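Long-range contacts in MdbA protein (PDB 6BO0), which is a thiol-disulfide oxidoreductase of the DsbA family with a thioredoxin-like fold, probably introducing disulfide bonds into exported proteins: residues A[75-83]-A[158-169]; A[94-103]-A[148-158]. All blocks are in the same frame, centred on the assembly; numbering follows the deposited sequence.

Contact 1 of 2, residues A[75-83]-A[158-169]; sequences NIRTMNFLD and FKKIADDNAKKL
The side-chain oxygen of N165 is gripped twice, by NH1 of R77 and by the hydroxyl of S26 in the turn before strand 27-31. The R77 NH1 to N165 OD1 bond measures 3.1 Å and runs nearly along the C=O axis, with the oxygen at the edge of the guanidinium and in its plane. The two flat groups stand 75° apart. From the same amide, ND2 gives a straight bond of 3.0 Å to the backbone O of T78, so both ends of N165 are spent on a strand that crosses its helix steeply. That carbonyl also takes a CA-H contact from A162. K168, extended as far as CE, lays CD over one face of the R77 guanidinium, 3.7 Å above its plane, while the two like charges turn to different acids: R77 NE to D42, K168 NZ to D172.

Alongside these bonds runs an apolar part. In the conformer described here M79 bends at chi3 (-57°), which brings CE within 3.9 Å of CD2 of L169, and its sulfur lies beside A166. CG2 of T78 meets the edge of the F158 ring. N80 makes a second polar end: its ND2 bonds N91, its amide rests against the methyl of A162, and one water accepts a hydrogen bond from N80 ND2 and donates to K159 O and D163 OD1.

Strand 72-78 lies inside the mixed sheet, between strands 27-31 and 39-45. The axes of 75-78 and 158-169 cross at 105°, and F158 and I161 carry helix 155-172 on to helix 89-103.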
loop_
_atom_site.group_PDB
_atom_site.type_symbol
_atom_site.label_atom_id
_atom_site.label_comp_id
_atom_site.label_asym_id
_atom_site.label_seq_id
_atom_site.Cartn_x
_atom_site.Cartn_y
_atom_site.Cartn_z
ATOM N N ASN A 75 1.188 5.215 -7.970
ATOM C CA ASN A 75 1.854 5.672 -6.747
ATOM C C ASN A 75 0.940 5.414 -5.564
ATOM O O ASN A 75 -0.072 6.108 -5.381
ATOM C CB ASN A 75 2.121 7.164 -6.854
ATOM C CG ASN A 75 3.182 7.510 -7.864
ATOM O OD1 ASN A 75 4.144 6.784 -8.063
ATOM N ND2 ASN A 75 3.030 8.676 -8.475
ATOM N N ILE A 76 1.294 4.432 -4.744
ATOM C CA ILE A 76 0.613 4.204 -3.475
ATOM C C ILE A 76 1.184 5.214 -2.495
ATOM O O ILE A 76 2.384 5.202 -2.207
ATOM C CB ILE A 76 0.800 2.758 -2.968
ATOM C CG1 ILE A 76 0.285 1.730 -3.982
ATOM C CG2 ILE A 76 0.156 2.613 -1.591
ATOM C CD1 ILE A 76 -1.191 1.769 -4.260
ATOM N N ARG A 77 0.310 6.088 -2.004
ATOM C CA ARG A 77 0.673 7.188 -1.121
ATOM C C ARG A 77 0.010 6.980 0.239
ATOM O O ARG A 77 -1.095 7.412 0.503
ATOM C CB ARG A 77 0.284 8.514 -1.777
ATOM C CG ARG A 77 1.126 8.810 -3.001
ATOM C CD ARG A 77 0.920 10.210 -3.534
ATOM N NE ARG A 77 1.767 10.511 -4.694
ATOM C CZ ARG A 77 3.045 10.810 -4.641
ATOM N NH1 ARG A 77 3.670 10.879 -3.469
ATOM N NH2 ARG A 77 3.712 11.057 -5.755
ATOM N N THR A 78 0.738 6.268 1.093
ATOM C CA THR A 78 0.221 5.882 2.385
ATOM C C THR A 78 0.220 7.052 3.348
ATOM O O THR A 78 1.146 7.852 3.352
ATOM C CB THR A 78 1.033 4.719 2.959
ATOM O OG1 THR A 78 1.237 3.743 1.942
ATOM C CG2 THR A 78 0.334 4.069 4.172
ATOM N N MET A 79 -0.849 7.104 4.152
ATOM C CA MET A 79 -1.062 8.115 5.179
ATOM C C MET A 79 -1.348 7.429 6.512
ATOM O O MET A 79 -1.529 6.211 6.580
ATOM C CB MET A 79 -2.195 9.074 4.771
ATOM C CG MET A 79 -1.826 9.877 3.502
ATOM S SD MET A 79 -2.919 11.219 3.100
ATOM C CE MET A 79 -4.323 10.235 3.010
ATOM N N ASN A 80 -1.361 8.228 7.579
ATOM C CA ASN A 80 -1.545 7.667 8.916
ATOM C C ASN A 80 -2.435 8.483 9.821
ATOM O O ASN A 80 -2.372 8.344 11.042
ATOM C CB ASN A 80 -0.181 7.449 9.585
ATOM C CG ASN A 80 0.521 8.757 9.864
ATOM O OD1 ASN A 80 -0.057 9.813 9.620
ATOM N ND2 ASN A 80 1.751 8.710 10.361
ATOM N N PHE A 81 -3.333 9.267 9.242
ATOM C CA PHE A 81 -4.219 10.115 10.055
ATOM C C PHE A 81 -5.144 9.357 11.002
ATOM O O PHE A 81 -5.530 9.888 12.044
ATOM C CB PHE A 81 -5.074 11.036 9.162
ATOM C CG PHE A 81 -4.391 12.327 8.756
ATOM C CD1 PHE A 81 -3.006 12.422 8.632
ATOM C CD2 PHE A 81 -5.158 13.460 8.475
ATOM C CE1 PHE A 81 -2.403 13.626 8.274
ATOM C CE2 PHE A 81 -4.561 14.653 8.112
ATOM C CZ PHE A 81 -3.185 14.739 8.010
ATOM N N LEU A 82 -5.482 8.112 10.664
ATOM C CA LEU A 82 -6.384 7.376 11.561
ATOM C C LEU A 82 -5.726 7.046 12.891
ATOM O O LEU A 82 -6.430 6.674 13.839
ATOM C CB LEU A 82 -6.942 6.135 10.880
ATOM C CG LEU A 82 -8.254 6.408 10.129
ATOM C CD1 LEU A 82 -8.074 7.354 8.944
ATOM C CD2 LEU A 82 -8.920 5.115 9.718
ATOM N N ASP A 83 -4.402 7.175 12.993
ATOM C CA ASP A 83 -3.772 6.975 14.276
ATOM C C ASP A 83 -3.893 8.205 15.205
ATOM O O ASP A 83 -3.493 8.122 16.361
ATOM C CB ASP A 83 -2.277 6.595 14.124
ATOM C CG ASP A 83 -2.044 5.140 13.737
ATOM O OD1 ASP A 83 -3.022 4.366 13.579
ATOM O OD2 ASP A 83 -0.838 4.788 13.625
ATOM N N PHE A 158 9.014 6.241 7.634
ATOM C CA PHE A 158 7.615 6.127 7.289
ATOM C C PHE A 158 6.795 7.293 7.842
ATOM O O PHE A 158 5.881 7.776 7.190
ATOM C CB PHE A 158 7.021 4.789 7.751
ATOM C CG PHE A 158 5.550 4.712 7.424
ATOM C CD1 PHE A 158 5.136 4.471 6.116
ATOM C CD2 PHE A 158 4.596 5.034 8.369
ATOM C CE1 PHE A 158 3.793 4.523 5.781
ATOM C CE2 PHE A 158 3.249 5.093 8.033
ATOM C CZ PHE A 158 2.857 4.843 6.734
ATOM N N LYS A 159 7.104 7.760 9.052
ATOM C CA LYS A 159 6.393 8.933 9.582
ATOM C C LYS A 159 6.481 10.101 8.595
ATOM O O LYS A 159 5.486 10.815 8.351
ATOM C CB LYS A 159 6.936 9.348 10.951
ATOM C CG LYS A 159 6.571 8.411 12.098
ATOM C CD LYS A 159 7.119 8.929 13.423
ATOM C CE LYS A 159 7.419 7.803 14.405
ATOM N NZ LYS A 159 7.747 8.345 15.752
ATOM N N LYS A 160 7.667 10.314 8.040
ATOM C CA LYS A 160 7.848 11.383 7.059
ATOM C C LYS A 160 7.122 11.082 5.744
ATOM O O LYS A 160 6.572 11.992 5.120
ATOM C CB LYS A 160 9.337 11.652 6.797
ATOM C CG LYS A 160 9.575 12.778 5.789
ATOM C CD LYS A 160 11.005 13.275 5.799
ATOM C CE LYS A 160 11.448 13.895 4.487
ATOM N NZ LYS A 160 10.536 14.865 3.869
ATOM N N ILE A 161 7.168 9.837 5.271
ATOM C CA ILE A 161 6.388 9.424 4.066
ATOM C C ILE A 161 4.922 9.859 4.247
ATOM O O ILE A 161 4.310 10.483 3.374
ATOM C CB ILE A 161 6.426 7.842 3.892
ATOM C CG1 ILE A 161 7.813 7.305 3.517
ATOM C CG2 ILE A 161 5.345 7.352 2.905
ATOM C CD1 ILE A 161 8.271 7.644 2.124
ATOM N N ALA A 162 4.339 9.479 5.377
ATOM C CA ALA A 162 2.928 9.739 5.640
ATOM C C ALA A 162 2.642 11.246 5.708
ATOM O O ALA A 162 1.670 11.732 5.120
ATOM C CB ALA A 162 2.534 9.057 6.939
ATOM N N ASP A 163 3.498 11.978 6.414
ATOM C CA ASP A 163 3.313 13.423 6.495
ATOM C C ASP A 163 3.432 14.074 5.114
ATOM O O ASP A 163 2.655 14.976 4.769
ATOM C CB ASP A 163 4.362 14.046 7.423
ATOM C CG ASP A 163 4.154 13.729 8.890
ATOM O OD1 ASP A 163 3.074 13.264 9.289
ATOM O OD2 ASP A 163 5.094 14.032 9.681
ATOM N N ASP A 164 4.407 13.613 4.333
ATOM C CA ASP A 164 4.623 14.154 3.005
ATOM C C ASP A 164 3.439 13.880 2.080
ATOM O O ASP A 164 3.052 14.741 1.283
ATOM C CB ASP A 164 5.922 13.615 2.398
ATOM C CG ASP A 164 7.164 14.207 3.041
ATOM O OD1 ASP A 164 7.031 15.179 3.802
ATOM O OD2 ASP A 164 8.259 13.705 2.741
ATOM N N ASN A 165 2.856 12.686 2.171
ATOM C CA ASN A 165 1.674 12.408 1.360
ATOM C C ASN A 165 0.482 13.250 1.779
ATOM O O ASN A 165 -0.236 13.741 0.917
ATOM C CB ASN A 165 1.361 10.931 1.393
ATOM C CG ASN A 165 2.343 10.130 0.574
ATOM O OD1 ASN A 165 2.792 10.596 -0.482
ATOM N ND2 ASN A 165 2.690 8.941 1.037
ATOM N N ALA A 166 0.292 13.459 3.076
ATOM C CA ALA A 166 -0.769 14.352 3.528
ATOM C C ALA A 166 -0.570 15.766 2.972
ATOM O O ALA A 166 -1.523 16.412 2.548
ATOM C CB ALA A 166 -0.823 14.380 5.027
ATOM N N LYS A 167 0.669 16.263 2.996
ATOM C CA LYS A 167 0.975 17.607 2.488
ATOM C C LYS A 167 0.684 17.693 0.990
ATOM O O LYS A 167 0.120 18.679 0.512
ATOM C CB LYS A 167 2.432 17.947 2.762
ATOM C CG LYS A 167 2.712 18.228 4.233
ATOM C CD LYS A 167 4.194 18.380 4.541
ATOM C CE LYS A 167 4.403 18.395 6.050
ATOM N NZ LYS A 167 5.828 18.502 6.463
ATOM N N LYS A 168 1.076 16.667 0.237
ATOM C CA LYS A 168 0.813 16.638 -1.195
ATOM C C LYS A 168 -0.682 16.603 -1.480
ATOM O O LYS A 168 -1.168 17.287 -2.379
ATOM C CB LYS A 168 1.524 15.454 -1.859
ATOM C CG LYS A 168 1.392 15.454 -3.372
ATOM C CD LYS A 168 2.197 14.346 -4.036
ATOM C CE LYS A 168 1.921 14.216 -5.524
ATOM N NZ LYS A 168 2.093 15.490 -6.259
ATOM N N LEU A 169 -1.427 15.793 -0.737
ATOM C CA LEU A 169 -2.854 15.702 -0.946
ATOM C C LEU A 169 -3.523 17.045 -0.704
ATOM O O LEU A 169 -4.394 17.459 -1.467
ATOM C CB LEU A 169 -3.439 14.618 -0.026
ATOM C CG LEU A 169 -4.953 14.451 -0.078
ATOM C CD1 LEU A 169 -5.442 14.194 -1.499
ATOM C CD2 LEU A 169 -5.407 13.347 0.855
HETATM O O HOH W 1 -0.600 11.025 6.795
HETATM O O HOH W 2 0.502 12.429 9.120
HETATM O O HOH W 3 3.455 11.064 10.521
#

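Contact 2 of 2, residues A[94-103]-A[148-158]; sequences GTAAYTIAKD and KIADGTYSDEF
In the helical region that DsbA-like proteins insert into the thioredoxin fold, the junction between helices 143-151 and 155-172 is pressed against helix 89-103, and Y154, at the N-cap position of the second helix, lies at the middle of the contact. Its ring receives the edge of Y98 on a face in an offset edge-to-face pair, with centroids 5.8 Å apart and planes at 86°. CD of K102 also lies over a face, a CH-pi contact, whereas OG1 of T99 sits at the ring edge. The phenol closes a polar chain: K148 NZ donates to Y154 OH, which in turn donates a hydrogen bond to OD1 of D103 at 2.9 Å. The other carboxylate oxygen, OD2 of D103, is bridged by NZ of K148 at 2.8 Å.

At the corner G152, with positive phi, ends the first helix in a Schellman motif and begins a type I turn that leads to S155. A water ties the corner to the facing helix, accepting from Y154 N and donating to K148 O and T99 OG1; that hydroxyl spends its own proton on T95 O.

One turn on, OE2 of E157 holds two donors: Y98 OH on its anti lone pair at 2.5 Å and K102 NZ on its syn lone pair at 2.6 Å. F158, its CG anti to the backbone N (chi1 178°), spreads a ring face over the backbone of G94 and T95, with CA of G94 4.0 Å from the ring centroid. At the other end I149 packs its CG2 on CB of A96 at 3.7 Å and its CD1 on I100, while A133 and A136 of helix 129-138 also touch its side chain.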
loop_
_atom_site.group_PDB
_atom_site.type_symbol
_atom_site.label_atom_id
_atom_site.label_comp_id
_atom_site.label_asym_id
_atom_site.label_seq_id
_atom_site.Cartn_x
_atom_site.Cartn_y
_atom_site.Cartn_z
ATOM N N GLY A 94 1.663 0.510 8.027
ATOM C CA GLY A 94 2.291 1.268 6.982
ATOM C C GLY A 94 3.796 1.092 6.955
ATOM O O GLY A 94 4.396 0.939 5.887
ATOM N N THR A 95 4.429 1.088 8.133
ATOM C CA THR A 95 5.874 0.860 8.199
ATOM C C THR A 95 6.237 -0.506 7.653
ATOM O O THR A 95 7.216 -0.672 6.926
ATOM C CB THR A 95 6.362 1.028 9.652
ATOM O OG1 THR A 95 6.219 2.388 10.046
ATOM C CG2 THR A 95 7.823 0.668 9.789
ATOM N N ALA A 96 5.481 -1.520 8.060
ATOM C CA ALA A 96 5.770 -2.862 7.576
ATOM C C ALA A 96 5.667 -2.956 6.055
ATOM O O ALA A 96 6.571 -3.481 5.403
ATOM C CB ALA A 96 4.835 -3.871 8.219
ATOM N N ALA A 97 4.575 -2.441 5.493
ATOM C CA ALA A 97 4.399 -2.495 4.054
ATOM C C ALA A 97 5.467 -1.687 3.320
ATOM O O ALA A 97 5.959 -2.110 2.264
ATOM C CB ALA A 97 3.014 -2.025 3.669
ATOM N N TYR A 98 5.849 -0.538 3.888
ATOM C CA TYR A 98 6.876 0.317 3.296
ATOM C C TYR A 98 8.221 -0.375 3.259
ATOM O O TYR A 98 8.977 -0.260 2.295
ATOM C CB TYR A 98 6.968 1.637 4.072
ATOM C CG TYR A 98 8.072 2.541 3.626
ATOM C CD1 TYR A 98 7.934 3.334 2.500
ATOM C CD2 TYR A 98 9.275 2.588 4.324
ATOM C CE1 TYR A 98 8.972 4.140 2.062
ATOM C CE2 TYR A 98 10.307 3.388 3.894
ATOM C CZ TYR A 98 10.141 4.171 2.760
ATOM O OH TYR A 98 11.176 4.985 2.349
ATOM N N THR A 99 8.531 -1.093 4.321
ATOM C CA THR A 99 9.786 -1.837 4.418
ATOM C C THR A 99 9.875 -2.869 3.294
ATOM O O THR A 99 10.919 -3.027 2.637
ATOM C CB THR A 99 9.896 -2.539 5.784
ATOM O OG1 THR A 99 9.791 -1.579 6.831
ATOM C CG2 THR A 99 11.209 -3.278 5.928
ATOM N N ILE A 100 8.759 -3.569 3.060
ATOM C CA ILE A 100 8.712 -4.535 1.967
ATOM C C ILE A 100 8.830 -3.817 0.606
ATOM O O ILE A 100 9.557 -4.265 -0.282
ATOM C CB ILE A 100 7.427 -5.379 2.048
ATOM C CG1 ILE A 100 7.371 -6.149 3.366
ATOM C CG2 ILE A 100 7.281 -6.303 0.885
ATOM C CD1 ILE A 100 6.038 -6.792 3.657
ATOM N N ALA A 101 8.121 -2.706 0.456
ATOM C CA ALA A 101 8.189 -1.950 -0.794
ATOM C C ALA A 101 9.605 -1.518 -1.116
ATOM O O ALA A 101 10.000 -1.532 -2.285
ATOM C CB ALA A 101 7.293 -0.730 -0.732
ATOM N N LYS A 102 10.331 -1.072 -0.100
ATOM C CA LYS A 102 11.653 -0.512 -0.307
ATOM C C LYS A 102 12.719 -1.595 -0.507
ATOM O O LYS A 102 13.618 -1.440 -1.346
ATOM C CB LYS A 102 12.032 0.389 0.875
ATOM C CG LYS A 102 13.285 1.219 0.615
ATOM C CD LYS A 102 13.606 2.158 1.755
ATOM C CE LYS A 102 14.800 2.989 1.357
ATOM N NZ LYS A 102 15.196 4.028 2.319
ATOM N N ASP A 103 12.627 -2.690 0.261
ATOM C CA ASP A 103 13.704 -3.702 0.317
ATOM C C ASP A 103 13.405 -5.027 -0.311
ATOM O O ASP A 103 14.303 -5.878 -0.400
ATOM C CB ASP A 103 14.013 -4.106 1.747
ATOM C CG ASP A 103 14.737 -3.092 2.499
ATOM O OD1 ASP A 103 14.861 -1.933 2.079
ATOM O OD2 ASP A 103 15.224 -3.474 3.597
ATOM N N LYS A 148 13.976 -6.114 9.624
ATOM C CA LYS A 148 13.799 -4.674 9.612
ATOM C C LYS A 148 12.381 -4.296 10.022
ATOM O O LYS A 148 12.173 -3.249 10.644
ATOM C CB LYS A 148 14.097 -4.101 8.253
ATOM C CG LYS A 148 15.591 -4.026 7.963
ATOM C CD LYS A 148 15.796 -3.273 6.665
ATOM C CE LYS A 148 17.215 -3.304 6.191
ATOM N NZ LYS A 148 17.321 -2.352 5.064
ATOM N N ILE A 149 11.379 -5.097 9.627
ATOM C CA ILE A 149 10.008 -4.819 10.085
ATOM C C ILE A 149 9.934 -4.911 11.612
ATOM O O ILE A 149 9.464 -3.996 12.299
ATOM C CB ILE A 149 8.992 -5.777 9.442
ATOM C CG1 ILE A 149 8.927 -5.562 7.920
ATOM C CG2 ILE A 149 7.611 -5.561 10.077
ATOM C CD1 ILE A 149 8.137 -6.605 7.176
ATOM N N ALA A 150 10.407 -6.019 12.165
ATOM C CA ALA A 150 10.312 -6.219 13.613
ATOM C C ALA A 150 11.041 -5.120 14.375
ATOM O O ALA A 150 10.593 -4.694 15.429
ATOM C CB ALA A 150 10.880 -7.587 13.997
ATOM N N ASP A 151 12.178 -4.685 13.831
ATOM C CA ASP A 151 13.012 -3.689 14.481
ATOM C C ASP A 151 12.508 -2.252 14.291
ATOM O O ASP A 151 13.016 -1.314 14.908
ATOM C CB ASP A 151 14.440 -3.749 13.940
ATOM C CG ASP A 151 15.138 -5.031 14.232
ATOM O OD1 ASP A 151 14.625 -5.883 14.993
ATOM O OD2 ASP A 151 16.272 -5.177 13.720
ATOM N N GLY A 152 11.526 -2.047 13.426
ATOM C CA GLY A 152 11.093 -0.695 13.124
ATOM C C GLY A 152 12.168 0.172 12.510
ATOM O O GLY A 152 12.209 1.379 12.708
ATOM N N THR A 153 13.020 -0.442 11.715
ATOM C CA THR A 153 14.120 0.262 11.079
ATOM C C THR A 153 13.648 1.485 10.290
ATOM O O THR A 153 14.302 2.529 10.293
ATOM C CB THR A 153 14.946 -0.725 10.228
ATOM O OG1 THR A 153 15.415 -1.784 11.076
ATOM C CG2 THR A 153 16.103 -0.033 9.519
ATOM N N TYR A 154 12.501 1.345 9.615
ATOM C CA TYR A 154 11.967 2.437 8.818
ATOM C C TYR A 154 10.803 3.164 9.476
ATOM O O TYR A 154 10.099 3.935 8.788
ATOM C CB TYR A 154 11.567 1.948 7.428
ATOM C CG TYR A 154 12.725 1.443 6.588
ATOM C CD1 TYR A 154 13.902 2.168 6.422
ATOM C CD2 TYR A 154 12.606 0.256 5.915
ATOM C CE1 TYR A 154 14.921 1.680 5.602
ATOM C CE2 TYR A 154 13.583 -0.223 5.090
ATOM C CZ TYR A 154 14.749 0.475 4.947
ATOM O OH TYR A 154 15.714 -0.030 4.112
ATOM N N SER A 155 10.568 2.986 10.770
ATOM C CA SER A 155 9.456 3.684 11.405
ATOM C C SER A 155 9.504 5.180 11.264
ATOM O O SER A 155 8.505 5.826 10.951
ATOM C CB SER A 155 9.362 3.294 12.870
ATOM O OG SER A 155 8.988 1.924 12.987
ATOM N N ASP A 156 10.669 5.764 11.472
ATOM C CA ASP A 156 10.773 7.205 11.379
ATOM C C ASP A 156 10.699 7.683 9.928
ATOM O O ASP A 156 10.072 8.704 9.636
ATOM C CB ASP A 156 12.040 7.662 12.083
ATOM C CG ASP A 156 11.943 7.520 13.619
ATOM O OD1 ASP A 156 10.830 7.286 14.159
ATOM O OD2 ASP A 156 12.981 7.654 14.287
ATOM N N GLU A 157 11.323 6.947 9.015
ATOM C CA GLU A 157 11.224 7.258 7.596
ATOM C C GLU A 157 9.759 7.234 7.155
ATOM O O GLU A 157 9.293 8.115 6.424
ATOM C CB GLU A 157 12.050 6.256 6.838
ATOM C CG GLU A 157 12.221 6.519 5.358
ATOM C CD GLU A 157 13.400 5.743 4.781
ATOM O OE1 GLU A 157 14.517 5.846 5.323
ATOM O OE2 GLU A 157 13.243 5.050 3.779
ATOM N N PHE A 158 9.014 6.241 7.634
ATOM C CA PHE A 158 7.615 6.127 7.289
ATOM C C PHE A 158 6.795 7.293 7.842
ATOM O O PHE A 158 5.881 7.776 7.190
ATOM C CB PHE A 158 7.021 4.789 7.751
ATOM C CG PHE A 158 5.550 4.712 7.424
ATOM C CD1 PHE A 158 5.136 4.471 6.116
ATOM C CD2 PHE A 158 4.596 5.034 8.369
ATOM C CE1 PHE A 158 3.793 4.523 5.781
ATOM C CE2 PHE A 158 3.249 5.093 8.033
ATOM C CZ PHE A 158 2.857 4.843 6.734
HETATM O O HOH W 4 5.837 5.022 12.063
HETATM O O HOH W 5 10.987 -1.038 9.342
HETATM O O HOH W 6 17.334 2.296 3.391
HETATM O O HOH W 7 16.935 4.538 4.614
#

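After two short helices and strands 20-24 and 27-31 the chain forms strand 39-45 and helix 51-68, then reaches strand 72-78, where contact 1 opens. Its loop of 74 residues, without a strand, runs through the helical insertion and closes only on helix 155-172. Contact 2 is nested inside it: helix 89-103 starts a shorter loop through helices 106-118, 120-123 and 129-138, closed by the corner that leads into helix 155-172. That helix serves both, its first turn in contact 2 and the following turns in contact 1. F158 is shared, and I161 touches Y98, so helix 155-172 ties the sheet to the helical insertion before the chain returns to strand 181-184.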